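Local coordinates for uncharacterized protein (Bacteroides ovatus, PDB 3NQK) that is of unknown function, with an N-terminal region assigned to DUF4973 and a C-terminal region of the BT_3044-like family, at residues Phe243-Thr254 with Arg266-Phe277. Sequence-based numbering, arbitrary orientation.
Sequences FELIGTPTYSST and RRYVQIMFEYDF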
# COMPACT_ATOMS: atom_id res chain seq x y z
N PHE A 243 3.73 -41.53 -11.77
CA PHE A 243 4.14 -40.32 -12.45
C PHE A 243 5.46 -40.54 -13.12
O PHE A 243 6.35 -41.17 -12.56
CB PHE A 243 4.27 -39.19 -11.46
CG PHE A 243 4.79 -37.93 -12.06
CD1 PHE A 243 3.93 -37.06 -12.73
CD2 PHE A 243 6.14 -37.58 -11.94
CE1 PHE A 243 4.41 -35.86 -13.27
CE2 PHE A 243 6.62 -36.38 -12.48
CZ PHE A 243 5.76 -35.52 -13.15
N GLU A 244 5.61 -39.95 -14.31
CA GLU A 244 6.83 -40.10 -15.09
C GLU A 244 7.05 -38.85 -15.97
O GLU A 244 6.28 -38.58 -16.89
CB GLU A 244 6.75 -41.36 -15.95
CG GLU A 244 8.10 -41.88 -16.44
CD GLU A 244 7.95 -42.98 -17.51
OE1 GLU A 244 6.82 -43.54 -17.64
OE2 GLU A 244 8.94 -43.26 -18.24
N LEU A 245 8.08 -38.09 -15.66
CA LEU A 245 8.39 -36.88 -16.40
C LEU A 245 8.99 -37.25 -17.75
O LEU A 245 9.81 -38.16 -17.84
CB LEU A 245 9.37 -36.03 -15.61
CG LEU A 245 9.66 -34.64 -16.15
CD1 LEU A 245 8.42 -33.77 -16.13
CD2 LEU A 245 10.81 -33.98 -15.35
N ILE A 246 8.58 -36.54 -18.79
CA ILE A 246 9.12 -36.77 -20.14
C ILE A 246 9.80 -35.51 -20.68
O ILE A 246 9.15 -34.50 -20.95
CB ILE A 246 8.01 -37.20 -21.10
CG1 ILE A 246 7.43 -38.54 -20.66
CG2 ILE A 246 8.54 -37.27 -22.57
CD1 ILE A 246 6.17 -38.93 -21.40
N GLY A 247 11.11 -35.59 -20.89
CA GLY A 247 11.88 -34.44 -21.34
C GLY A 247 12.32 -33.60 -20.15
O GLY A 247 12.50 -34.13 -19.04
N THR A 248 12.56 -32.31 -20.38
CA THR A 248 12.91 -31.41 -19.29
C THR A 248 11.97 -30.24 -19.34
O THR A 248 11.93 -29.51 -20.32
CB THR A 248 14.41 -30.93 -19.35
OG1 THR A 248 14.64 -30.23 -20.57
CG2 THR A 248 15.39 -32.13 -19.25
N PRO A 249 11.13 -30.10 -18.32
CA PRO A 249 10.16 -29.04 -18.31
C PRO A 249 10.81 -27.69 -18.17
O PRO A 249 11.85 -27.57 -17.52
CB PRO A 249 9.30 -29.36 -17.08
CG PRO A 249 10.16 -30.14 -16.21
CD PRO A 249 11.05 -30.93 -17.11
N THR A 250 10.16 -26.68 -18.72
CA THR A 250 10.71 -25.35 -18.83
C THR A 250 9.72 -24.31 -18.39
O THR A 250 8.50 -24.58 -18.33
CB THR A 250 11.10 -25.08 -20.28
OG1 THR A 250 12.46 -25.48 -20.46
CG2 THR A 250 10.95 -23.60 -20.64
N TYR A 251 10.22 -23.12 -18.06
CA TYR A 251 9.34 -21.97 -17.79
C TYR A 251 9.93 -20.66 -18.25
O TYR A 251 11.13 -20.53 -18.41
CB TYR A 251 9.00 -21.88 -16.32
CG TYR A 251 10.05 -21.22 -15.46
CD1 TYR A 251 11.07 -21.96 -14.89
CD2 TYR A 251 9.95 -19.89 -15.12
CE1 TYR A 251 11.98 -21.38 -14.04
CE2 TYR A 251 10.86 -19.30 -14.28
CZ TYR A 251 11.87 -20.04 -13.74
OH TYR A 251 12.78 -19.44 -12.90
N SER A 252 9.07 -19.67 -18.42
CA SER A 252 9.49 -18.35 -18.83
C SER A 252 8.63 -17.31 -18.15
O SER A 252 7.43 -17.50 -18.01
CB SER A 252 9.35 -18.21 -20.33
OG SER A 252 8.03 -17.90 -20.67
N SER A 253 9.24 -16.22 -17.73
CA SER A 253 8.51 -15.13 -17.08
C SER A 253 8.61 -13.89 -17.94
O SER A 253 9.67 -13.56 -18.41
CB SER A 253 9.08 -14.87 -15.70
OG SER A 253 8.25 -13.97 -14.97
N THR A 254 7.50 -13.21 -18.16
CA THR A 254 7.47 -12.02 -19.03
C THR A 254 6.51 -10.98 -18.49
O THR A 254 5.55 -11.31 -17.80
CB THR A 254 7.06 -12.42 -20.44
OG1 THR A 254 7.87 -13.50 -20.88
CG2 THR A 254 7.23 -11.28 -21.39
N ARG A 266 1.18 -6.43 -16.61
CA ARG A 266 0.69 -7.79 -16.70
C ARG A 266 1.87 -8.75 -16.72
O ARG A 266 2.68 -8.70 -17.63
CB ARG A 266 -0.16 -7.96 -17.95
CG ARG A 266 -1.47 -7.12 -17.94
CD ARG A 266 -2.51 -7.66 -18.95
NE ARG A 266 -3.66 -6.76 -19.11
CZ ARG A 266 -4.68 -6.66 -18.25
NH1 ARG A 266 -4.71 -7.38 -17.12
NH2 ARG A 266 -5.66 -5.80 -18.51
N ARG A 267 1.99 -9.56 -15.68
CA ARG A 267 3.13 -10.48 -15.54
C ARG A 267 2.69 -11.91 -15.81
O ARG A 267 1.76 -12.42 -15.18
CB ARG A 267 3.74 -10.38 -14.15
CG ARG A 267 5.17 -10.94 -14.06
CD ARG A 267 5.67 -11.05 -12.60
NE ARG A 267 5.76 -9.74 -11.93
CZ ARG A 267 6.77 -8.88 -12.09
NH1 ARG A 267 7.77 -9.16 -12.92
NH2 ARG A 267 6.76 -7.73 -11.44
N TYR A 268 3.37 -12.55 -16.74
CA TYR A 268 3.03 -13.90 -17.16
C TYR A 268 4.12 -14.89 -16.77
O TYR A 268 5.30 -14.63 -16.99
CB TYR A 268 2.84 -13.94 -18.66
CG TYR A 268 1.80 -12.99 -19.17
CD1 TYR A 268 0.47 -13.39 -19.29
CD2 TYR A 268 2.13 -11.72 -19.59
CE1 TYR A 268 -0.50 -12.53 -19.79
CE2 TYR A 268 1.16 -10.85 -20.09
CZ TYR A 268 -0.14 -11.27 -20.18
OH TYR A 268 -1.09 -10.41 -20.66
N VAL A 269 3.71 -16.00 -16.17
CA VAL A 269 4.61 -17.13 -15.96
C VAL A 269 4.06 -18.29 -16.71
O VAL A 269 2.96 -18.75 -16.41
CB VAL A 269 4.71 -17.53 -14.51
CG1 VAL A 269 5.58 -18.77 -14.38
CG2 VAL A 269 5.27 -16.37 -13.67
N GLN A 270 4.77 -18.73 -17.73
CA GLN A 270 4.33 -19.83 -18.55
C GLN A 270 5.20 -21.04 -18.29
O GLN A 270 6.43 -20.94 -18.31
CB GLN A 270 4.41 -19.45 -20.03
CG GLN A 270 3.90 -20.53 -20.99
CD GLN A 270 4.13 -20.17 -22.46
OE1 GLN A 270 5.27 -19.97 -22.89
NE2 GLN A 270 3.06 -20.11 -23.22
N ILE A 271 4.58 -22.18 -18.06
CA ILE A 271 5.33 -23.41 -17.81
C ILE A 271 5.03 -24.44 -18.89
O ILE A 271 3.88 -24.59 -19.31
CB ILE A 271 5.03 -23.99 -16.39
CG1 ILE A 271 3.56 -24.29 -16.21
CG2 ILE A 271 5.45 -23.02 -15.34
CD1 ILE A 271 3.24 -25.03 -14.90
N MSE A 272 6.08 -25.13 -19.35
CA MSE A 272 5.98 -26.11 -20.45
C MSE A 272 6.48 -27.47 -19.99
O MSE A 272 7.57 -27.60 -19.47
CB MSE A 272 6.78 -25.62 -21.64
CG MSE A 272 6.18 -24.39 -22.31
SE MSE A 272 7.50 -23.26 -23.16
CE MSE A 272 7.96 -22.06 -21.67
N PHE A 273 5.68 -28.50 -20.22
CA PHE A 273 5.94 -29.79 -19.64
C PHE A 273 5.24 -30.89 -20.37
O PHE A 273 4.34 -30.65 -21.16
CB PHE A 273 5.46 -29.78 -18.21
CG PHE A 273 4.02 -29.37 -18.07
CD1 PHE A 273 3.68 -28.04 -17.91
CD2 PHE A 273 3.01 -30.29 -18.19
CE1 PHE A 273 2.36 -27.67 -17.82
CE2 PHE A 273 1.68 -29.91 -18.09
CZ PHE A 273 1.36 -28.61 -17.90
N GLU A 274 5.60 -32.11 -20.02
CA GLU A 274 4.99 -33.29 -20.59
C GLU A 274 5.24 -34.43 -19.66
O GLU A 274 6.35 -34.63 -19.22
CB GLU A 274 5.60 -33.57 -21.96
CG GLU A 274 5.04 -34.83 -22.65
CD GLU A 274 5.44 -34.93 -24.14
OE1 GLU A 274 6.48 -34.33 -24.54
OE2 GLU A 274 4.71 -35.60 -24.90
N TYR A 275 4.19 -35.17 -19.31
CA TYR A 275 4.36 -36.32 -18.39
C TYR A 275 3.28 -37.37 -18.54
O TYR A 275 2.26 -37.14 -19.18
CB TYR A 275 4.40 -35.84 -16.93
CG TYR A 275 3.13 -35.13 -16.44
CD1 TYR A 275 2.01 -35.84 -16.03
CD2 TYR A 275 3.09 -33.75 -16.33
CE1 TYR A 275 0.86 -35.17 -15.56
CE2 TYR A 275 1.97 -33.08 -15.87
CZ TYR A 275 0.86 -33.79 -15.48
OH TYR A 275 -0.26 -33.10 -15.01
N ASP A 276 3.53 -38.52 -17.95
CA ASP A 276 2.54 -39.57 -17.88
C ASP A 276 2.12 -39.74 -16.45
O ASP A 276 2.93 -39.52 -15.54
CB ASP A 276 3.13 -40.91 -18.35
CG ASP A 276 3.26 -41.01 -19.85
OD1 ASP A 276 2.49 -40.33 -20.57
OD2 ASP A 276 4.09 -41.83 -20.31
N PHE A 277 0.88 -40.19 -16.24
CA PHE A 277 0.42 -40.65 -14.93
C PHE A 277 -0.81 -41.49 -15.07
O PHE A 277 -1.37 -41.60 -16.15
CB PHE A 277 0.15 -39.48 -14.00
CG PHE A 277 -1.21 -38.89 -14.16
CD1 PHE A 277 -1.48 -38.01 -15.20
CD2 PHE A 277 -2.20 -39.14 -13.23
CE1 PHE A 277 -2.74 -37.43 -15.33
CE2 PHE A 277 -3.47 -38.57 -13.36
CZ PHE A 277 -3.74 -37.72 -14.40
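Strand 250-254 runs antiparallel to strand 266-277, with segment axes 4.6 Å apart at closest and 169° between their directions. T250, S252 and T254 form hydrogen-bonded pairs with M272, Q270 and Y268. Each pair exchanges two backbone N-H...O bonds; the one from M272 N to T250 O is 2.7 Å long and nearly straight. Closer to F277, E244 and D276 also pair through two backbone bonds, and I246 N donates to E274 O. The pairing shifts by two residues between L245 and T250, where a short loop through G247 and T248 interrupts the strand.

F243 and Y275 carry the main aromatic contact. Their planes lie 45° apart, and F243 CE1 sits over one face of the Y275 ring, 3.5 Å from Y275 CG. F243 has CG anti to its backbone N (chi1 176°); although its CB points away from the other strand, the ring end swings back to reach Y275. P249 CB meets F273 CB at 4.0 Å, and Y251 CB meets I271 CG2 at 3.9 Å. Y251, I271 and V269 also pack on F224.

T250, S252, Q270 and M272 occupy the other side of the sheet. There the selenomethionine chain of M272 bends near its end and lies alongside T250, with its CE 3.5 Å from T250 CG2. I246 CD1 rests on the D276 carboxylate, 3.7 Å from OD2. The side chains of E244 and D276 lie side by side, their carboxylate planes steeply turned against each other, with E244 OE1 4.2 Å from D276 OD2. R295 forms salt bridges with D276 and E274, which probably eases the crowding of negative charge.

The two segments are the arms of a long beta hairpin, 244-257 with 264-279, its first strand interrupted by a short loop, in the antiparallel sheet of the BT_3044-like C-terminal region. Strand 292-307 continues the sheet beyond 264-279.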